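Local atomic coordinates of S12 family peptidase (Streptomyces sp. 82F2, PDB entry 3WWX), a protein that is a D-stereospecific amidohydrolase with a serine beta-lactamase-type fold, probably cleaving amide bonds next to D-amino acid residues. Residues 60-63 with 64-68; 70-73 with 74-78; 148-151 with 152-156; 180-184 with 185-189; 258-261 with 262-266. All blocks are in the same frame, centred on the assembly; numbering follows the deposited sequence.

Contact 1 (60-63 with 64-68); sequences ATVL and LQLQA
Two different first torsions let Val62 and Leu66 meet one turn apart on the helix: Val62 places CG1 anti to the backbone N (chi1 169°), whereas Leu66 places CG anti to the carbonyl carbon (chi1 -66°). The side chains then run alongside each other in the same direction, and Val62 CG1 touches Leu66 CD1 at 4.0 Å. The branch carbon of Leu66 also packs on the backbone, with CG 3.3 Å from Val62 O. That same oxygen takes the amide of Leu66, the N to O distance being 2.9 Å, so side chain and main chain close over one carbonyl.

The pattern recurs round the helix. Leu64 CG sits 3.5 Å from Ala60 O, and Gln65 CG lies 3.4 Å from Thr61 O before its extended chain runs on to Arg185 and Leu259. The amide at the end of Gln65 is held at both its oxygen and its nitrogen, OE1 accepting from Arg185 NH1 and NE2 donating to Leu259 O. Thr61 OG1 is bonded back to Thr57 O, while Val62 and Leu63 face helix 160-174 with their apolar branches.

All of this is the i to i+4 arithmetic of a regular alpha helix. Most of this contact on helix 55-68 is buried, and in S12 enzymes the helix at this place follows the nucleophilic serine of the SxxK motif.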
loop_
_atom_site.group_PDB
_atom_site.type_symbol
_atom_site.label_atom_id
_atom_site.label_comp_id
_atom_site.label_asym_id
_atom_site.label_seq_id
_atom_site.Cartn_x
_atom_site.Cartn_y
_atom_site.Cartn_z
ATOM N N ALA A 60 1.522 1.546 -9.181
ATOM C CA ALA A 60 2.591 2.368 -9.768
ATOM C C ALA A 60 3.448 1.572 -10.738
ATOM O O ALA A 60 3.841 2.091 -11.783
ATOM C CB ALA A 60 3.453 2.982 -8.691
ATOM N N THR A 61 3.744 0.330 -10.402
ATOM C CA THR A 61 4.569 -0.513 -11.275
ATOM C C THR A 61 3.905 -0.683 -12.637
ATOM O O THR A 61 4.557 -0.580 -13.664
ATOM C CB THR A 61 4.833 -1.884 -10.631
ATOM O OG1 THR A 61 5.590 -1.704 -9.428
ATOM C CG2 THR A 61 5.651 -2.794 -11.565
ATOM N N VAL A 62 2.608 -0.912 -12.650
ATOM C CA VAL A 62 1.897 -1.067 -13.923
ATOM C C VAL A 62 2.016 0.200 -14.752
ATOM O O VAL A 62 2.303 0.141 -15.949
ATOM C CB VAL A 62 0.426 -1.423 -13.698
ATOM C CG1 VAL A 62 -0.365 -1.325 -14.999
ATOM C CG2 VAL A 62 0.316 -2.803 -13.100
ATOM N N LEU A 63 1.807 1.367 -14.145
ATOM C CA LEU A 63 1.879 2.607 -14.910
ATOM C C LEU A 63 3.278 2.856 -15.426
ATOM O O LEU A 63 3.445 3.385 -16.524
ATOM C CB LEU A 63 1.399 3.795 -14.090
ATOM C CG LEU A 63 -0.116 3.872 -14.101
ATOM C CD1 LEU A 63 -0.586 4.721 -12.949
ATOM C CD2 LEU A 63 -0.619 4.449 -15.427
ATOM N N LEU A 64 4.291 2.490 -14.650
ATOM C CA LEU A 64 5.662 2.630 -15.138
ATOM C C LEU A 64 5.970 1.676 -16.292
ATOM O O LEU A 64 6.693 2.055 -17.219
ATOM C CB LEU A 64 6.644 2.481 -13.966
ATOM C CG LEU A 64 6.689 3.726 -13.073
ATOM C CD1 LEU A 64 7.175 3.382 -11.670
ATOM C CD2 LEU A 64 7.591 4.792 -13.695
ATOM N N GLN A 65 5.428 0.471 -16.260
ATOM C CA GLN A 65 5.541 -0.411 -17.414
ATOM C C GLN A 65 4.849 0.184 -18.626
ATOM O O GLN A 65 5.400 0.150 -19.730
ATOM C CB GLN A 65 4.977 -1.791 -17.122
ATOM C CG GLN A 65 5.777 -2.612 -16.120
ATOM C CD GLN A 65 5.340 -4.051 -16.106
ATOM O OE1 GLN A 65 4.287 -4.400 -16.641
ATOM N NE2 GLN A 65 6.158 -4.916 -15.511
ATOM N N LEU A 66 3.648 0.717 -18.448
ATOM C CA LEU A 66 2.927 1.281 -19.586
ATOM C C LEU A 66 3.698 2.446 -20.195
ATOM O O LEU A 66 3.724 2.605 -21.418
ATOM C CB LEU A 66 1.507 1.704 -19.183
ATOM C CG LEU A 66 0.575 0.561 -18.777
ATOM C CD1 LEU A 66 -0.675 1.134 -18.128
ATOM C CD2 LEU A 66 0.219 -0.318 -19.987
ATOM N N GLN A 67 4.350 3.244 -19.354
ATOM C CA GLN A 67 5.173 4.337 -19.851
ATOM C C GLN A 67 6.374 3.783 -20.630
ATOM O O GLN A 67 6.744 4.330 -21.681
ATOM C CB GLN A 67 5.629 5.273 -18.728
ATOM C CG GLN A 67 6.613 6.336 -19.222
ATOM C CD GLN A 67 6.996 7.350 -18.180
ATOM O OE1 GLN A 67 6.617 8.525 -18.267
ATOM N NE2 GLN A 67 7.776 6.920 -17.193
ATOM N N ALA A 68 6.988 2.728 -20.109
ATOM C CA ALA A 68 8.137 2.085 -20.765
ATOM C C ALA A 68 7.741 1.502 -22.119
ATOM O O ALA A 68 8.590 1.360 -23.004
ATOM C CB ALA A 68 8.690 1.002 -19.888
#

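Contact 2 (70-73 with 74-78)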
loop_
_atom_site.group_PDB
_atom_site.type_symbol
_atom_site.label_atom_id
_atom_site.label_comp_id
_atom_site.label_asym_id
_atom_site.label_seq_id
_atom_site.Cartn_x
_atom_site.Cartn_y
_atom_site.Cartn_z
ATOM N N GLY A 70 5.737 2.987 -24.074
ATOM C CA GLY A 70 5.424 4.160 -24.877
ATOM C C GLY A 70 3.941 4.446 -24.996
ATOM O O GLY A 70 3.505 5.094 -25.952
ATOM N N ARG A 71 3.155 3.988 -24.016
ATOM C CA ARG A 71 1.694 4.095 -24.090
ATOM C C ARG A 71 1.131 5.278 -23.299
ATOM O O ARG A 71 -0.035 5.663 -23.460
ATOM C CB ARG A 71 1.046 2.787 -23.641
ATOM C CG ARG A 71 1.441 1.613 -24.549
ATOM C CD ARG A 71 1.025 0.270 -24.014
ATOM N NE ARG A 71 -0.422 0.108 -24.008
ATOM C CZ ARG A 71 -1.040 -1.010 -23.651
ATOM N NH1 ARG A 71 -0.328 -2.066 -23.274
ATOM N NH2 ARG A 71 -2.368 -1.070 -23.660
ATOM N N ILE A 72 1.973 5.856 -22.464
ATOM C CA ILE A 72 1.616 7.014 -21.666
ATOM C C ILE A 72 2.884 7.710 -21.202
ATOM O O ILE A 72 3.903 7.059 -20.992
ATOM C CB ILE A 72 0.754 6.596 -20.448
ATOM C CG1 ILE A 72 0.442 7.793 -19.561
ATOM C CG2 ILE A 72 1.473 5.501 -19.641
ATOM C CD1 ILE A 72 -0.725 7.547 -18.593
ATOM N N ASP A 73 2.821 9.030 -21.056
ATOM C CA ASP A 73 3.875 9.809 -20.443
ATOM C C ASP A 73 3.346 10.209 -19.070
ATOM O O ASP A 73 2.302 10.840 -18.974
ATOM C CB ASP A 73 4.168 11.045 -21.310
ATOM C CG ASP A 73 5.345 11.865 -20.816
ATOM O OD1 ASP A 73 5.645 11.914 -19.611
ATOM O OD2 ASP A 73 5.989 12.527 -21.669
ATOM N N LEU A 74 4.032 9.823 -18.001
ATOM C CA LEU A 74 3.535 10.171 -16.664
ATOM C C LEU A 74 3.497 11.673 -16.395
ATOM O O LEU A 74 2.827 12.122 -15.457
ATOM C CB LEU A 74 4.313 9.441 -15.583
ATOM C CG LEU A 74 4.311 7.922 -15.711
ATOM C CD1 LEU A 74 5.116 7.333 -14.581
ATOM C CD2 LEU A 74 2.906 7.327 -15.733
ATOM N N ASP A 75 4.172 12.476 -17.223
ATOM C CA ASP A 75 4.060 13.919 -17.076
ATOM C C ASP A 75 2.875 14.485 -17.856
ATOM O O ASP A 75 2.667 15.694 -17.840
ATOM C CB ASP A 75 5.373 14.612 -17.437
ATOM C CG ASP A 75 6.485 14.236 -16.492
ATOM O OD1 ASP A 75 6.261 14.321 -15.267
ATOM O OD2 ASP A 75 7.558 13.823 -16.958
ATOM N N ASP A 76 2.093 13.620 -18.494
ATOM C CA ASP A 76 0.808 14.012 -19.081
ATOM C C ASP A 76 -0.118 14.580 -17.994
ATOM O O ASP A 76 -0.149 14.068 -16.869
ATOM C CB ASP A 76 0.068 12.814 -19.700
ATOM C CG ASP A 76 0.647 12.340 -21.032
ATOM O OD1 ASP A 76 1.369 13.115 -21.707
ATOM O OD2 ASP A 76 0.343 11.181 -21.410
ATOM N N PRO A 77 -0.914 15.596 -18.323
ATOM C CA PRO A 77 -1.971 15.993 -17.390
ATOM C C PRO A 77 -2.998 14.885 -17.191
ATOM O O PRO A 77 -3.313 14.134 -18.106
ATOM C CB PRO A 77 -2.638 17.200 -18.079
ATOM C CG PRO A 77 -1.650 17.660 -19.087
ATOM C CD PRO A 77 -0.868 16.465 -19.516
ATOM N N VAL A 78 -3.525 14.792 -15.983
ATOM C CA VAL A 78 -4.549 13.815 -15.694
ATOM C C VAL A 78 -5.754 14.001 -16.628
ATOM O O VAL A 78 -6.367 13.027 -17.073
ATOM C CB VAL A 78 -4.965 13.916 -14.218
ATOM C CG1 VAL A 78 -6.152 13.022 -13.926
ATOM C CG2 VAL A 78 -3.786 13.541 -13.309
HETATM O O HOH W 1 7.978 13.614 -19.793
#
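A type I beta turn from Asp73 to Asp76, reinforced by an Asx turn, bends the chain soon after helix 55-68, which Gly70 has closed with a Schellman motif. The turn bond runs from Asp76 N to Asp73 O at 2.8 Å, and its donor stands well above the plane of that carbonyl. The Asx turn is made by the first aspartate itself: with CG trans to its own N (chi1 -175°), Asp73 swings OD1 forward over the turn to accept Asp75 N at 2.9 Å. The amide arrives from above the carboxylate plane, 35° out of it.

Asp76 answers from the other end, its carboxylate folding back over the Asp73 peptide, where OD2 accepts Asp73 N in a weak bond of 3.3 Å. OD2 also receives the indole NH of Trp81, so the indole bond, with the weaker backbone one, probably limits the rotation of this carboxylate. Asp73 OD1 and Asp75 OD2 are only 3.8 Å apart, and water 1 lies 2.9 Å from both Asp73 OD1 and Asp75 OD2 and can donate to either. A salt bridge from Asp75 OD1 to Arg99 probably eases the accumulation of negative charge, which could otherwise raise the proton affinity of the pair.

At the start of the turn, the buried Ile72 slants across the Asp76 carboxylate, its CG1 coming to 3.9 Å from Asp76 OD2.

Contact 3 (148-151 with 152-156)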
loop_
_atom_site.group_PDB
_atom_site.type_symbol
_atom_site.label_atom_id
_atom_site.label_comp_id
_atom_site.label_asym_id
_atom_site.label_seq_id
_atom_site.Cartn_x
_atom_site.Cartn_y
_atom_site.Cartn_z
ATOM N N PRO A 148 -8.894 21.220 -2.862
ATOM C CA PRO A 148 -7.603 20.542 -2.711
ATOM C C PRO A 148 -6.893 20.916 -1.429
ATOM O O PRO A 148 -7.150 21.963 -0.839
ATOM C CB PRO A 148 -6.794 21.076 -3.902
ATOM C CG PRO A 148 -7.792 21.538 -4.872
ATOM C CD PRO A 148 -8.936 22.058 -4.073
ATOM N N ASP A 149 -5.961 20.075 -1.000
ATOM C CA ASP A 149 -5.084 20.419 0.125
ATOM C C ASP A 149 -4.084 21.527 -0.220
ATOM O O ASP A 149 -3.706 22.313 0.654
ATOM C CB ASP A 149 -4.346 19.164 0.611
ATOM C CG ASP A 149 -5.255 18.187 1.304
ATOM O OD1 ASP A 149 -6.043 18.589 2.173
ATOM O OD2 ASP A 149 -5.179 16.993 0.957
ATOM N N PHE A 150 -3.633 21.554 -1.467
ATOM C CA PHE A 150 -2.655 22.533 -1.907
ATOM C C PHE A 150 -2.609 22.556 -3.426
ATOM O O PHE A 150 -3.172 21.684 -4.096
ATOM C CB PHE A 150 -1.272 22.258 -1.287
ATOM C CG PHE A 150 -0.784 20.857 -1.470
ATOM C CD1 PHE A 150 -0.156 20.493 -2.639
ATOM C CD2 PHE A 150 -0.926 19.916 -0.462
ATOM C CE1 PHE A 150 0.310 19.226 -2.816
ATOM C CE2 PHE A 150 -0.455 18.633 -0.636
ATOM C CZ PHE A 150 0.155 18.294 -1.810
ATOM N N THR A 151 -1.944 23.577 -3.971
ATOM C CA THR A 151 -1.782 23.726 -5.406
ATOM C C THR A 151 -0.842 22.630 -5.901
ATOM O O THR A 151 0.124 22.291 -5.221
ATOM C CB THR A 151 -1.209 25.131 -5.763
ATOM O OG1 THR A 151 0.117 25.252 -5.252
ATOM C CG2 THR A 151 -2.041 26.213 -5.156
ATOM N N PRO A 152 -1.123 22.071 -7.081
ATOM C CA PRO A 152 -0.306 20.942 -7.535
ATOM C C PRO A 152 1.186 21.223 -7.505
ATOM O O PRO A 152 1.626 22.284 -7.952
ATOM C CB PRO A 152 -0.805 20.715 -8.957
ATOM C CG PRO A 152 -2.240 21.145 -8.905
ATOM C CD PRO A 152 -2.239 22.347 -7.999
ATOM N N GLY A 153 1.949 20.296 -6.942
ATOM C CA GLY A 153 3.394 20.401 -6.880
ATOM C C GLY A 153 3.930 21.158 -5.688
ATOM O O GLY A 153 5.136 21.131 -5.439
ATOM N N ALA A 154 3.061 21.834 -4.942
ATOM C CA ALA A 154 3.527 22.767 -3.905
ATOM C C ALA A 154 3.893 22.119 -2.579
ATOM O O ALA A 154 4.561 22.731 -1.755
ATOM C CB ALA A 154 2.491 23.861 -3.671
ATOM N N SER A 155 3.440 20.884 -2.351
ATOM C CA SER A 155 3.677 20.231 -1.082
ATOM C C SER A 155 3.506 18.732 -1.287
ATOM O O SER A 155 3.585 18.235 -2.413
ATOM C CB SER A 155 2.720 20.768 -0.002
ATOM O OG SER A 155 3.101 20.368 1.314
ATOM N N TRP A 156 3.316 18.030 -0.175
ATOM C CA TRP A 156 3.114 16.578 -0.184
ATOM C C TRP A 156 2.036 16.252 0.832
ATOM O O TRP A 156 2.040 16.751 1.979
ATOM C CB TRP A 156 4.408 15.855 0.203
ATOM C CG TRP A 156 4.322 14.339 0.090
ATOM C CD1 TRP A 156 4.622 13.582 -1.013
ATOM C CD2 TRP A 156 3.885 13.414 1.099
ATOM N NE1 TRP A 156 4.409 12.260 -0.748
ATOM C CE2 TRP A 156 3.958 12.125 0.540
ATOM C CE3 TRP A 156 3.454 13.550 2.418
ATOM C CZ2 TRP A 156 3.610 10.984 1.254
ATOM C CZ3 TRP A 156 3.124 12.410 3.135
ATOM C CH2 TRP A 156 3.192 11.141 2.542
#
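Phe150 sets one ring face against Ser155 CB, across the mouth of a type II beta turn that runs from Thr151 to Ala154. From CB the ring leaves at chi1 52°, which wedges CG between the backbone N and the carbonyl carbon and sends the ring towards the backbone of Ser155. Phe150 CG and CD2 both meet Ser155 CB at 3.8 Å. Along one side, CD1 reaches Ser155 N at 3.6 Å and CE1 comes to 3.4 Å from Ser155 O; along the other, beyond CD2, CE2 lies 3.7 Å from Trp156 C. At the tip, CZ is 3.4 Å from Ser155 C.

The central interaction is a CH-pi contact: Ser155 CB stands 3.6 Å from the centroid of the Phe150 ring and only 6° off its normal, directly over the face.

The turn is closed by the bond from Ala154 N to Thr151 O, and Gly153 supplies the positive phi (87°) its third position needs. The backbone of Gly153 is also bonded to that of Thr105, tying this surface loop to its neighbour shortly before the YxN element expected in this family. Within the turn, Thr151 OG1 abuts Ala154 CB at 3.2 Å.

Contact 4 (180-184 with 185-189); sequences KAVEN and RIIKP
From Ala181 to Lys188 the backbone widens from alpha-helical to pi-type pairing: Arg185 N still bonds to Ala181 O, but Val182 O takes both Ile186 N and Ile187 N, and Lys188 N reaches five residues back to Glu183 O at 2.9 Å. Of the two donors on Val182 O, Ile187 N is the straighter (166° at the hydrogen, against 137° for Ile186 N) and lies in the carbonyl plane.

The wider spacing is felt where Ile187 slants across Val182, five residues back, bringing CD1 to 4.0 Å from Val182 CG1. Other pairs keep the i to i+4 spacing. Asn184 and Lys188 lie alongside each other, and Lys188 CE packs 3.3 Å from Asn184 OD1. Arg185 rises beside Ala181, its CB 3.1 Å from Ala181 O, and the straight chain beyond CG carries the guanidinium to a salt bridge with Glu69. Pro189 has no amide hydrogen to give, and its ring carbon CD rests instead 3.3 Å from Asn184 O.

Ala181 and Ile186 turn towards helix 55-68, against which this helix packs. A pi-type turn with i to i+5 bonds is a common way for an alpha helix to finish, here towards the end of helix 178-187; Pro189 follows it.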
loop_
_atom_site.group_PDB
_atom_site.type_symbol
_atom_site.label_atom_id
_atom_site.label_comp_id
_atom_site.label_asym_id
_atom_site.label_seq_id
_atom_site.Cartn_x
_atom_site.Cartn_y
_atom_site.Cartn_z
ATOM N N LYS A 180 -6.639 -6.530 -13.858
ATOM C CA LYS A 180 -6.178 -7.468 -14.877
ATOM C C LYS A 180 -4.727 -7.164 -15.243
ATOM O O LYS A 180 -3.943 -8.078 -15.502
ATOM C CB LYS A 180 -7.070 -7.408 -16.123
ATOM C CG LYS A 180 -8.512 -7.749 -15.883
ATOM C CD LYS A 180 -8.728 -9.202 -15.482
ATOM C CE LYS A 180 -10.219 -9.533 -15.405
ATOM N NZ LYS A 180 -10.913 -8.741 -14.344
ATOM N N ALA A 181 -4.344 -5.892 -15.221
ATOM C CA ALA A 181 -2.966 -5.507 -15.516
ATOM C C ALA A 181 -2.029 -5.977 -14.395
ATOM O O ALA A 181 -0.944 -6.507 -14.639
ATOM C CB ALA A 181 -2.853 -3.993 -15.706
ATOM N N VAL A 182 -2.458 -5.816 -13.148
ATOM C CA VAL A 182 -1.680 -6.305 -12.021
ATOM C C VAL A 182 -1.500 -7.817 -12.115
ATOM O O VAL A 182 -0.394 -8.326 -11.920
ATOM C CB VAL A 182 -2.339 -5.903 -10.683
ATOM C CG1 VAL A 182 -1.623 -6.537 -9.526
ATOM C CG2 VAL A 182 -2.327 -4.410 -10.538
ATOM N N GLU A 183 -2.572 -8.531 -12.441
ATOM C CA GLU A 183 -2.519 -9.983 -12.561
ATOM C C GLU A 183 -1.557 -10.411 -13.658
ATOM O O GLU A 183 -0.695 -11.246 -13.436
ATOM C CB GLU A 183 -3.919 -10.545 -12.843
ATOM C CG GLU A 183 -4.812 -10.428 -11.651
ATOM C CD GLU A 183 -6.281 -10.666 -11.944
ATOM O OE1 GLU A 183 -6.634 -10.909 -13.118
ATOM O OE2 GLU A 183 -7.092 -10.601 -10.990
ATOM N N ASN A 184 -1.700 -9.819 -14.833
ATOM C CA ASN A 184 -0.961 -10.296 -15.989
ATOM C C ASN A 184 0.481 -9.826 -16.050
ATOM O O ASN A 184 1.348 -10.532 -16.586
ATOM C CB ASN A 184 -1.727 -9.933 -17.258
ATOM C CG ASN A 184 -3.005 -10.728 -17.385
ATOM O OD1 ASN A 184 -3.115 -11.836 -16.853
ATOM N ND2 ASN A 184 -3.987 -10.169 -18.073
ATOM N N ARG A 185 0.753 -8.656 -15.484
ATOM C CA ARG A 185 2.089 -8.082 -15.527
ATOM C C ARG A 185 2.938 -8.392 -14.304
ATOM O O ARG A 185 4.153 -8.279 -14.365
ATOM C CB ARG A 185 2.003 -6.568 -15.671
ATOM C CG ARG A 185 1.401 -6.123 -16.985
ATOM C CD ARG A 185 1.055 -4.641 -16.995
ATOM N NE ARG A 185 0.651 -4.252 -18.338
ATOM C CZ ARG A 185 1.501 -3.860 -19.280
ATOM N NH1 ARG A 185 2.796 -3.732 -19.021
ATOM N NH2 ARG A 185 1.041 -3.570 -20.494
ATOM N N ILE A 186 2.302 -8.730 -13.187
ATOM C CA ILE A 186 3.040 -8.912 -11.940
ATOM C C ILE A 186 2.754 -10.254 -11.276
ATOM O O ILE A 186 3.680 -11.017 -11.028
ATOM C CB ILE A 186 2.797 -7.744 -10.933
ATOM C CG1 ILE A 186 3.131 -6.396 -11.583
ATOM C CG2 ILE A 186 3.638 -7.937 -9.670
ATOM C CD1 ILE A 186 2.716 -5.167 -10.763
ATOM N N ILE A 187 1.500 -10.522 -10.909
ATOM C CA ILE A 187 1.173 -11.728 -10.176
ATOM C C ILE A 187 1.567 -12.988 -10.952
ATOM O O ILE A 187 2.207 -13.888 -10.410
ATOM C CB ILE A 187 -0.316 -11.725 -9.785
ATOM C CG1 ILE A 187 -0.560 -10.598 -8.780
ATOM C CG2 ILE A 187 -0.747 -13.059 -9.185
ATOM C CD1 ILE A 187 -2.025 -10.346 -8.468
ATOM N N LYS A 188 1.196 -13.051 -12.219
ATOM C CA LYS A 188 1.477 -14.261 -12.991
ATOM C C LYS A 188 2.973 -14.438 -13.303
ATOM O O LYS A 188 3.530 -15.512 -13.031
ATOM C CB LYS A 188 0.607 -14.316 -14.246
ATOM C CG LYS A 188 -0.855 -14.609 -13.953
ATOM C CD LYS A 188 -1.703 -14.507 -15.224
ATOM C CE LYS A 188 -3.187 -14.562 -14.915
ATOM N NZ LYS A 188 -3.536 -15.795 -14.163
ATOM N N PRO A 189 3.643 -13.405 -13.832
ATOM C CA PRO A 189 5.059 -13.597 -14.173
ATOM C C PRO A 189 5.951 -13.916 -12.977
ATOM O O PRO A 189 6.960 -14.607 -13.134
ATOM C CB PRO A 189 5.456 -12.263 -14.800
ATOM C CG PRO A 189 4.178 -11.713 -15.347
ATOM C CD PRO A 189 3.126 -12.128 -14.360
#

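Contact 5 (258-261 with 262-266); sequences RLLP and KSALN
Leu260 and Pro261 together cover one side of the methyl group of Ala264, which points back at both from the first turn of the helix. Leu260 meets Ala264 CB with its own CB at 3.9 Å and with CD2 at 4.1 Å, while CD1 goes on to 4.1 Å from Leu265 N. The proline ring offers a corner, Pro261 CD lying 3.8 Å from Ala264 CB.

Leu265 sits beside Leu260, CB to CB at 4.4 Å. Because its CG swings trans to the backbone N (chi1 -173°), the branched end of Leu265 heads off towards Arg316, leaving its stem to meet Leu260.

Between these side chains runs the polar link: Leu265 N donates to Pro261 O at 3.0 Å, with 171° at the hydrogen. Pro261 has no side-chain acceptor for the helix start; its carbonyl takes the first i to i+4 bond and its ring packs on Ala264. Leu260 also leans on Leu64 of helix 55-68, and Pro261 on Ala68.

With proline at the N-cap, Leu260 at N' touching Leu265 at N4 has the placing of a hydrophobic staple, here at the start of helix 262-268.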
loop_
_atom_site.group_PDB
_atom_site.type_symbol
_atom_site.label_atom_id
_atom_site.label_comp_id
_atom_site.label_asym_id
_atom_site.label_seq_id
_atom_site.Cartn_x
_atom_site.Cartn_y
_atom_site.Cartn_z
ATOM N N ARG A 258 13.666 -6.238 -12.161
ATOM C CA ARG A 258 13.122 -7.315 -12.987
ATOM C C ARG A 258 11.759 -6.997 -13.589
ATOM O O ARG A 258 11.295 -7.728 -14.463
ATOM C CB ARG A 258 13.057 -8.625 -12.214
ATOM C CG ARG A 258 14.363 -8.954 -11.549
ATOM C CD ARG A 258 14.581 -10.430 -11.382
ATOM N NE ARG A 258 15.735 -10.672 -10.517
ATOM C CZ ARG A 258 16.515 -11.744 -10.546
ATOM N NH1 ARG A 258 16.320 -12.709 -11.431
ATOM N NH2 ARG A 258 17.491 -11.835 -9.665
ATOM N N LEU A 259 11.107 -5.929 -13.121
ATOM C CA LEU A 259 9.784 -5.550 -13.606
ATOM C C LEU A 259 9.793 -4.256 -14.401
ATOM O O LEU A 259 8.785 -3.886 -14.993
ATOM C CB LEU A 259 8.836 -5.373 -12.409
ATOM C CG LEU A 259 8.516 -6.643 -11.634
ATOM C CD1 LEU A 259 7.772 -6.342 -10.330
ATOM C CD2 LEU A 259 7.668 -7.551 -12.497
ATOM N N LEU A 260 10.913 -3.548 -14.385
ATOM C CA LEU A 260 11.002 -2.211 -14.978
ATOM C C LEU A 260 12.375 -1.991 -15.577
ATOM O O LEU A 260 13.377 -2.407 -14.996
ATOM C CB LEU A 260 10.795 -1.129 -13.926
ATOM C CG LEU A 260 9.428 -1.041 -13.240
ATOM C CD1 LEU A 260 9.466 -0.001 -12.152
ATOM C CD2 LEU A 260 8.337 -0.708 -14.252
ATOM N N PRO A 261 12.441 -1.303 -16.726
ATOM C CA PRO A 261 13.766 -0.901 -17.203
ATOM C C PRO A 261 14.396 0.161 -16.295
ATOM O O PRO A 261 13.727 0.759 -15.429
ATOM C CB PRO A 261 13.490 -0.358 -18.612
ATOM C CG PRO A 261 12.077 0.086 -18.574
ATOM C CD PRO A 261 11.358 -0.801 -17.583
ATOM N N LYS A 262 15.684 0.406 -16.504
ATOM C CA LYS A 262 16.455 1.315 -15.659
ATOM C C LYS A 262 15.805 2.676 -15.507
ATOM O O LYS A 262 15.753 3.216 -14.403
ATOM C CB LYS A 262 17.863 1.512 -16.252
ATOM C CG LYS A 262 18.662 2.702 -15.662
ATOM C CD LYS A 262 19.547 3.400 -16.700
ATOM C CE LYS A 262 20.701 2.514 -17.139
ATOM N NZ LYS A 262 21.708 3.253 -17.983
ATOM N N SER A 263 15.357 3.264 -16.612
ATOM C CA SER A 263 14.833 4.626 -16.560
ATOM C C SER A 263 13.586 4.640 -15.692
ATOM O O SER A 263 13.363 5.573 -14.930
ATOM C CB SER A 263 14.494 5.150 -17.961
ATOM O OG SER A 263 13.575 4.292 -18.608
ATOM N N ALA A 264 12.772 3.601 -15.834
ATOM C CA ALA A 264 11.517 3.516 -15.083
ATOM C C ALA A 264 11.771 3.329 -13.590
ATOM O O ALA A 264 11.160 4.011 -12.748
ATOM C CB ALA A 264 10.677 2.412 -15.614
ATOM N N LEU A 265 12.662 2.409 -13.224
ATOM C CA LEU A 265 12.983 2.249 -11.813
ATOM C C LEU A 265 13.627 3.511 -11.240
ATOM O O LEU A 265 13.445 3.866 -10.073
ATOM C CB LEU A 265 13.885 1.033 -11.599
ATOM C CG LEU A 265 14.175 0.629 -10.149
ATOM C CD1 LEU A 265 12.893 0.420 -9.352
ATOM C CD2 LEU A 265 15.000 -0.623 -10.129
ATOM N N ASN A 266 14.398 4.216 -12.063
ATOM C CA ASN A 266 14.966 5.482 -11.618
ATOM C C ASN A 266 13.879 6.519 -11.285
ATOM O O ASN A 266 13.986 7.243 -10.294
ATOM C CB ASN A 266 15.854 6.078 -12.706
ATOM C CG ASN A 266 16.496 7.369 -12.270
ATOM O OD1 ASN A 266 17.243 7.408 -11.286
ATOM N ND2 ASN A 266 16.197 8.448 -12.990
#

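The five contacts grade from core to surface. Contact 1 is the buried hub: helix 55-68 touches the turn of contact 2, the helix end of contact 4 and the helix start of contact 5. Contact 3 touches none of the others; the nearest is contact 2, about 9 Å away between nearest atoms. Chemistry follows place. Aliphatic side chains and regular helical bonds fill contact 1, whereas contacts 4 and 5 show the two kinds of helix end, a widened pi-type finish and a proline-led start. Contact 2, partly exposed, relies on carboxylates and a water; contact 3, at the surface, on an aromatic face and a glycine-bearing turn. Arg71 and Arg185 bring contacts 2 and 4 together as close like charges, near Glu69.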